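Side-chain contacts in adenosylmethionine-8-amino-7-oxononanoate aminotransferase (Methanocaldococcus jannaschii, PDB 6ZHK), which probably transfers an amino group from S-adenosylmethionine to 7-keto-8-aminopelargonic acid, using pyridoxal 5'-phosphate, in biotin biosynthesis: residues 222-225 with 226-229; 255-258 with 259-263; 14-17 with 18-22. All blocks are in the same frame, centred on the assembly; numbering follows the deposited sequence.

How the contacts relate
Contacts 1 and 2 are neighbours in the domain built round the seven-stranded mixed sheet: each sits where a helix ends and the chain turns toward a strand of that sheet. Their centres are 10 Å apart, and they touch directly, with Val228 CG1 3.7 Å from Val263 CG1 and Ala225 packed against Asn261. Neither lies at an annotated site. Contact 3, at the end of helix 10-20, is far from both, its centre 48 Å from that of contact 1 and 50 Å from that of contact 2. It faces the second subunit and comes nearer the predicted substrate site: the side chain of Ile21 is about 11 Å from that of Tyr25, and Asp17's about 12 Å from Arg431's.

Contact 1: residues 222-225 with 226-229; sequences EKHA and EEVF
The carbonyl O of His224 takes the backbone N of Glu227 at 2.8 Å, and the side chains of the same two residues close a second link between them. His224 ND1 donates to Glu227 OE2 at 2.9 Å in a nearly straight bond, with the N-H...O angle 172°. The carboxylate oxygen lies at the edge of the imidazole and in its plane, but the ring nitrogen comes to it from well above the plane of the carboxylate, the two flat groups being turned 79° against each other. Glu227 reaches this place because its CG sits between its own backbone N and carbonyl carbon (chi1 72°), close over His224 O at 3.1 Å; the rest of the chain then runs alongside the imidazole. This His-carboxylate pair marks the passage from helix 211-224 into strand 228-234 of the large mixed sheet, an alpha-to-beta connection. Lys223 CG covers one face of the imidazole, and Tyr183 stacks on the ring while its OH bonds to Glu227 OE1, so both carboxylate oxygens are engaged. The negative charge beside ND1 would tend to stabilise a protonated imidazole. At the root of the histidine, Val228 CG2 packs 4.0 Å from His224 CB, and a weak bond joins Val228 N to Ala225 O. A water donates to Lys223 O and accepts from Glu226 N at 2.8 Å, bridging the turn.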
loop_
_atom_site.group_PDB
_atom_site.type_symbol
_atom_site.label_atom_id
_atom_site.label_comp_id
_atom_site.label_asym_id
_atom_site.label_seq_id
_atom_site.Cartn_x
_atom_site.Cartn_y
_atom_site.Cartn_z
ATOM N N GLU A 222 31.346 1.737 -9.218
ATOM C CA GLU A 222 32.352 1.072 -10.025
ATOM C C GLU A 222 32.798 -0.232 -9.357
ATOM O O GLU A 222 32.979 -1.235 -10.033
ATOM C CB GLU A 222 33.557 1.998 -10.213
ATOM C CG GLU A 222 33.230 3.211 -11.056
ATOM C CD GLU A 222 34.303 4.277 -11.080
ATOM O OE1 GLU A 222 35.081 4.365 -10.088
ATOM O OE2 GLU A 222 34.336 5.027 -12.073
ATOM N N LYS A 223 32.988 -0.215 -8.065
ATOM C CA LYS A 223 33.464 -1.388 -7.354
ATOM C C LYS A 223 32.420 -2.509 -7.329
ATOM O O LYS A 223 32.798 -3.646 -7.559
ATOM C CB LYS A 223 33.847 -1.062 -5.904
ATOM C CG LYS A 223 34.414 -2.231 -5.103
ATOM C CD LYS A 223 34.723 -1.760 -3.706
ATOM C CE LYS A 223 35.605 -2.667 -2.869
ATOM N NZ LYS A 223 35.908 -1.969 -1.594
ATOM N N HIS A 224 31.128 -2.193 -7.140
ATOM C CA HIS A 224 30.157 -3.252 -6.862
ATOM C C HIS A 224 29.169 -3.484 -8.011
ATOM O O HIS A 224 28.252 -4.272 -7.851
ATOM C CB HIS A 224 29.404 -2.930 -5.577
ATOM C CG HIS A 224 30.327 -2.902 -4.402
ATOM N ND1 HIS A 224 30.961 -4.065 -3.960
ATOM C CD2 HIS A 224 30.707 -1.900 -3.582
ATOM C CE1 HIS A 224 31.705 -3.774 -2.911
ATOM N NE2 HIS A 224 31.557 -2.449 -2.638
ATOM N N ALA A 225 29.354 -2.803 -9.151
ATOM C CA ALA A 225 28.486 -2.825 -10.313
ATOM C C ALA A 225 27.943 -4.220 -10.668
ATOM O O ALA A 225 26.732 -4.355 -10.885
ATOM C CB ALA A 225 29.205 -2.166 -11.490
ATOM N N GLU A 226 28.826 -5.244 -10.716
ATOM C CA GLU A 226 28.395 -6.516 -11.285
ATOM C C GLU A 226 27.660 -7.319 -10.204
ATOM O O GLU A 226 27.167 -8.393 -10.488
ATOM C CB GLU A 226 29.579 -7.313 -11.866
ATOM C CG GLU A 226 30.164 -6.605 -13.105
ATOM C CD GLU A 226 31.313 -7.270 -13.861
ATOM O OE1 GLU A 226 31.327 -8.495 -13.997
ATOM O OE2 GLU A 226 32.218 -6.549 -14.313
ATOM N N GLU A 227 27.581 -6.799 -8.985
ATOM C CA GLU A 227 26.852 -7.516 -7.937
ATOM C C GLU A 227 25.610 -6.762 -7.487
ATOM O O GLU A 227 24.969 -7.139 -6.488
ATOM C CB GLU A 227 27.729 -7.847 -6.726
ATOM C CG GLU A 227 28.105 -6.683 -5.839
ATOM C CD GLU A 227 29.243 -6.984 -4.851
ATOM O OE1 GLU A 227 28.952 -7.537 -3.779
ATOM O OE2 GLU A 227 30.436 -6.650 -5.141
ATOM N N VAL A 228 25.231 -5.719 -8.224
ATOM C CA VAL A 228 24.199 -4.796 -7.722
ATOM C C VAL A 228 23.067 -4.720 -8.752
ATOM O O VAL A 228 23.359 -4.681 -9.950
ATOM C CB VAL A 228 24.893 -3.434 -7.460
ATOM C CG1 VAL A 228 24.016 -2.218 -7.712
ATOM C CG2 VAL A 228 25.511 -3.403 -6.059
ATOM N N PHE A 229 21.793 -4.776 -8.305
ATOM C CA PHE A 229 20.653 -4.645 -9.222
ATOM C C PHE A 229 20.073 -3.232 -9.314
ATOM O O PHE A 229 19.301 -2.950 -10.250
ATOM C CB PHE A 229 19.566 -5.685 -8.937
ATOM C CG PHE A 229 18.948 -5.529 -7.574
ATOM C CD1 PHE A 229 17.912 -4.609 -7.401
ATOM C CD2 PHE A 229 19.443 -6.206 -6.466
ATOM C CE1 PHE A 229 17.322 -4.440 -6.143
ATOM C CE2 PHE A 229 18.819 -6.072 -5.225
ATOM C CZ PHE A 229 17.758 -5.191 -5.054
HETATM O O HOH W 1 31.541 -5.377 -9.882
#

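Contact 2: residues 255-258 with 259-263; sequences AKAC and KENDV
Glu260 stands one helical turn beyond Lys256, just before helix 250-261 ends in a Schellman motif, and its side chain runs back over that turn. Its CB lies 3.6 Å from Lys256 O and its CG 3.5 Å from the same oxygen, which also accepts the backbone N of Glu260. Farther out, CD is 3.9 Å from Lys256 NZ, and at the tip OE2 forms a salt bridge with that NZ at 3.1 Å. The ammonium comes in above the carboxylate plane, 36° out of it. Lys256 supplies the reach: its chain is extended as far as CE, and a final bend (chi4 -75°) folds NZ back to OE2, leaving CE 3.8 Å from the same oxygen. The two chains cross at a slant on the exposed side of the helix, so this ion pair probably feels solvent.

Past Glu260 the chain leaves helical geometry at Asp262, whose phi of 62° turns it aside. Val263 N reaches back to Cys258 O at 3.0 Å, while the inner bond of the motif, Asp262 N to Lys259 O, is weak. Arg140 and Arg145 both form salt bridges with Asp262 OD2, tying the turn to the end of helix 122-140 and the loop after it. On the buried side Cys258 leans on Ile221 and Val231, and its CB rests 3.3 Å from Val263 O.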
loop_
_atom_site.group_PDB
_atom_site.type_symbol
_atom_site.label_atom_id
_atom_site.label_comp_id
_atom_site.label_asym_id
_atom_site.label_seq_id
_atom_site.Cartn_x
_atom_site.Cartn_y
_atom_site.Cartn_z
ATOM N N ALA A 255 23.765 9.183 -11.913
ATOM C CA ALA A 255 23.115 8.649 -13.098
ATOM C C ALA A 255 24.134 8.313 -14.180
ATOM O O ALA A 255 24.008 7.310 -14.878
ATOM C CB ALA A 255 22.074 9.639 -13.581
ATOM N N LYS A 256 25.131 9.184 -14.371
ATOM C CA LYS A 256 26.064 8.926 -15.454
ATOM C C LYS A 256 26.861 7.674 -15.096
ATOM O O LYS A 256 27.111 6.838 -15.957
ATOM C CB LYS A 256 26.987 10.139 -15.609
ATOM C CG LYS A 256 28.173 10.000 -16.564
ATOM C CD LYS A 256 28.885 11.359 -16.627
ATOM C CE LYS A 256 29.855 11.593 -17.778
ATOM N NZ LYS A 256 31.121 10.872 -17.562
ATOM N N ALA A 257 27.245 7.547 -13.821
ATOM C CA ALA A 257 27.983 6.383 -13.353
ATOM C C ALA A 257 27.146 5.108 -13.513
ATOM O O ALA A 257 27.687 4.076 -13.919
ATOM C CB ALA A 257 28.416 6.602 -11.925
ATOM N N CYS A 258 25.832 5.181 -13.221
ATOM C CA CYS A 258 24.964 4.025 -13.463
ATOM C C CYS A 258 24.927 3.644 -14.946
ATOM O O CYS A 258 25.023 2.474 -15.326
ATOM C CB CYS A 258 23.556 4.290 -12.959
ATOM S SG CYS A 258 23.492 4.407 -11.156
ATOM N N LYS A 259 24.846 4.641 -15.828
ATOM C CA LYS A 259 24.855 4.376 -17.261
ATOM C C LYS A 259 26.169 3.717 -17.682
ATOM O O LYS A 259 26.131 2.708 -18.406
ATOM C CB LYS A 259 24.581 5.672 -18.042
ATOM C CG LYS A 259 24.248 5.515 -19.526
ATOM C CD LYS A 259 23.948 6.851 -20.217
ATOM C CE LYS A 259 23.719 6.742 -21.719
ATOM N NZ LYS A 259 22.543 5.886 -22.027
ATOM N N GLU A 260 27.298 4.252 -17.202
ATOM C CA GLU A 260 28.607 3.788 -17.650
ATOM C C GLU A 260 28.919 2.406 -17.091
ATOM O O GLU A 260 29.738 1.701 -17.679
ATOM C CB GLU A 260 29.724 4.771 -17.290
ATOM C CG GLU A 260 29.680 5.969 -18.213
ATOM C CD GLU A 260 30.690 7.057 -17.927
ATOM O OE1 GLU A 260 31.360 6.969 -16.873
ATOM O OE2 GLU A 260 30.790 8.001 -18.768
ATOM N N ASN A 261 28.225 2.001 -16.014
ATOM C CA ASN A 261 28.553 0.748 -15.351
ATOM C C ASN A 261 27.406 -0.249 -15.411
ATOM O O ASN A 261 27.467 -1.264 -14.710
ATOM C CB ASN A 261 28.963 0.950 -13.880
ATOM C CG ASN A 261 30.272 1.691 -13.680
ATOM O OD1 ASN A 261 30.328 2.924 -13.478
ATOM N ND2 ASN A 261 31.352 0.941 -13.655
ATOM N N ASP A 262 26.397 -0.009 -16.262
ATOM C CA ASP A 262 25.375 -0.997 -16.528
ATOM C C ASP A 262 24.613 -1.322 -15.254
ATOM O O ASP A 262 24.339 -2.491 -15.015
ATOM C CB ASP A 262 25.945 -2.291 -17.141
ATOM C CG ASP A 262 24.878 -3.270 -17.631
ATOM O OD1 ASP A 262 23.801 -2.822 -18.132
ATOM O OD2 ASP A 262 25.116 -4.495 -17.461
ATOM N N VAL A 263 24.290 -0.294 -14.453
ATOM C CA VAL A 263 23.428 -0.482 -13.290
ATOM C C VAL A 263 22.116 0.309 -13.451
ATOM O O VAL A 263 22.137 1.455 -13.839
ATOM C CB VAL A 263 24.145 -0.089 -11.986
ATOM C CG1 VAL A 263 23.223 -0.179 -10.734
ATOM C CG2 VAL A 263 25.469 -0.842 -11.808
#

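Contact 3: residues 14-17 with 18-22; sequences EKWD and KEYIW
Lys15 O accepts the backbone N of Glu19 at 2.8 Å, and Trp16 O that of Tyr20 at 2.9 Å, the last strong rungs of helix 10-20; the next, Ile21 N to Asp17 O, is already weak as the chain leaves the helix. The buried carboxylate of Asp17 is hydrogen-bonded at both oxygens, OD2 to Tyr31 and OD1 to His23, while Ile21 CD1 crosses near OD1 at 3.7 Å. On another side of the helix Trp16 and Tyr20 lie side by side and point the same way. Tyr20 CE2 approaches Trp16 CD1 at 3.5 Å with the rings inclined 59° to each other, and Trp16 CB sits at the tyrosine edge, in its plane. Glu19 CG covers one face of the phenol. With CG beside its backbone N (chi1 -64°), Tyr20 is swung back along the helix, CD2 coming 3.3 Å from Trp16 O. Lys103 of the second subunit packs on Trp16 and makes a weak hydrogen bond to Tyr20 OH. Were Tyr20 replaced by an alanine, the indole would probably turn more freely without the ring beside CD1, and that weak bond would go. The aromatic pair thus offers the homodimer partner both an apolar surface and a hydroxyl.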
loop_
_atom_site.group_PDB
_atom_site.type_symbol
_atom_site.label_atom_id
_atom_site.label_comp_id
_atom_site.label_asym_id
_atom_site.label_seq_id
_atom_site.Cartn_x
_atom_site.Cartn_y
_atom_site.Cartn_z
ATOM N N GLU A 14 -12.284 12.099 21.411
ATOM C CA GLU A 14 -10.916 12.144 21.935
ATOM C C GLU A 14 -10.589 10.830 22.635
ATOM O O GLU A 14 -9.509 10.249 22.428
ATOM C CB GLU A 14 -10.730 13.327 22.903
ATOM C CG GLU A 14 -10.483 14.615 22.153
ATOM C CD GLU A 14 -10.937 15.874 22.870
ATOM O OE1 GLU A 14 -10.688 15.956 24.101
ATOM O OE2 GLU A 14 -11.537 16.767 22.202
ATOM N N LYS A 15 -11.555 10.327 23.416
ATOM C CA LYS A 15 -11.326 9.118 24.174
ATOM C C LYS A 15 -11.162 7.934 23.231
ATOM O O LYS A 15 -10.276 7.109 23.433
ATOM C CB LYS A 15 -12.446 8.849 25.180
ATOM C CG LYS A 15 -12.214 7.621 26.049
ATOM C CD LYS A 15 -13.262 6.499 25.955
ATOM C CE LYS A 15 -14.063 6.294 27.229
ATOM N NZ LYS A 15 -13.175 6.268 28.420
ATOM N N TRP A 16 -12.040 7.824 22.231
ATOM C CA TRP A 16 -12.033 6.694 21.305
ATOM C C TRP A 16 -10.749 6.732 20.483
ATOM O O TRP A 16 -10.126 5.700 20.227
ATOM C CB TRP A 16 -13.271 6.753 20.388
ATOM C CG TRP A 16 -14.574 6.422 21.068
ATOM C CD1 TRP A 16 -14.766 5.881 22.318
ATOM C CD2 TRP A 16 -15.880 6.539 20.491
ATOM N NE1 TRP A 16 -16.092 5.699 22.571
ATOM C CE2 TRP A 16 -16.798 6.072 21.462
ATOM C CE3 TRP A 16 -16.358 7.000 19.261
ATOM C CZ2 TRP A 16 -18.161 6.060 21.218
ATOM C CZ3 TRP A 16 -17.717 6.978 19.018
ATOM C CH2 TRP A 16 -18.600 6.504 19.985
ATOM N N ASP A 17 -10.332 7.925 20.113
ATOM C CA ASP A 17 -9.094 8.093 19.377
ATOM C C ASP A 17 -7.937 7.445 20.149
ATOM O O ASP A 17 -7.140 6.675 19.603
ATOM C CB ASP A 17 -8.864 9.576 19.118
ATOM C CG ASP A 17 -7.709 9.892 18.198
ATOM O OD1 ASP A 17 -7.464 9.067 17.208
ATOM O OD2 ASP A 17 -7.033 10.932 18.465
ATOM N N LYS A 18 -7.836 7.762 21.444
ATOM C CA LYS A 18 -6.737 7.290 22.266
ATOM C C LYS A 18 -6.944 5.820 22.594
ATOM O O LYS A 18 -5.996 5.115 22.876
ATOM C CB LYS A 18 -6.674 8.156 23.541
ATOM C CG LYS A 18 -6.141 9.573 23.312
ATOM C CD LYS A 18 -6.467 10.550 24.486
ATOM C CE LYS A 18 -5.898 11.924 24.189
ATOM N NZ LYS A 18 -5.908 12.840 25.375
ATOM N N GLU A 19 -8.193 5.373 22.712
ATOM C CA GLU A 19 -8.462 4.010 23.146
ATOM C C GLU A 19 -8.229 2.994 22.019
ATOM O O GLU A 19 -7.787 1.872 22.293
ATOM C CB GLU A 19 -9.894 3.873 23.672
ATOM C CG GLU A 19 -10.341 2.481 24.078
ATOM C CD GLU A 19 -9.423 1.771 25.057
ATOM O OE1 GLU A 19 -8.959 2.455 25.990
ATOM O OE2 GLU A 19 -9.130 0.556 24.859
ATOM N N TYR A 20 -8.593 3.349 20.789
ATOM C CA TYR A 20 -8.764 2.308 19.766
ATOM C C TYR A 20 -7.744 2.393 18.637
ATOM O O TYR A 20 -7.507 1.389 17.955
ATOM C CB TYR A 20 -10.143 2.379 19.106
ATOM C CG TYR A 20 -11.256 2.110 20.082
ATOM C CD1 TYR A 20 -11.395 0.873 20.667
ATOM C CD2 TYR A 20 -12.194 3.114 20.395
ATOM C CE1 TYR A 20 -12.438 0.610 21.552
ATOM C CE2 TYR A 20 -13.230 2.861 21.288
ATOM C CZ TYR A 20 -13.331 1.617 21.887
ATOM O OH TYR A 20 -14.346 1.377 22.781
ATOM N N ILE A 21 -7.157 3.575 18.425
ATOM C CA ILE A 21 -6.266 3.698 17.274
ATOM C C ILE A 21 -4.801 3.639 17.700
ATOM O O ILE A 21 -4.361 4.408 18.583
ATOM C CB ILE A 21 -6.526 4.984 16.500
ATOM C CG1 ILE A 21 -7.960 4.984 15.963
ATOM C CG2 ILE A 21 -5.449 5.184 15.399
ATOM C CD1 ILE A 21 -8.292 6.218 15.058
ATOM N N TRP A 22 -4.072 2.699 17.098
ATOM C CA TRP A 22 -2.617 2.731 17.184
ATOM C C TRP A 22 -2.125 3.635 16.056
ATOM O O TRP A 22 -2.169 3.241 14.878
ATOM C CB TRP A 22 -2.100 1.287 17.069
ATOM C CG TRP A 22 -0.650 1.076 17.406
ATOM C CD1 TRP A 22 0.375 1.985 17.359
ATOM C CD2 TRP A 22 -0.047 -0.182 17.705
ATOM N NE1 TRP A 22 1.558 1.376 17.708
ATOM C CE2 TRP A 22 1.333 0.055 17.934
ATOM C CE3 TRP A 22 -0.545 -1.471 17.875
ATOM C CZ2 TRP A 22 2.224 -0.963 18.256
ATOM C CZ3 TRP A 22 0.339 -2.483 18.205
ATOM C CH2 TRP A 22 1.689 -2.218 18.450
#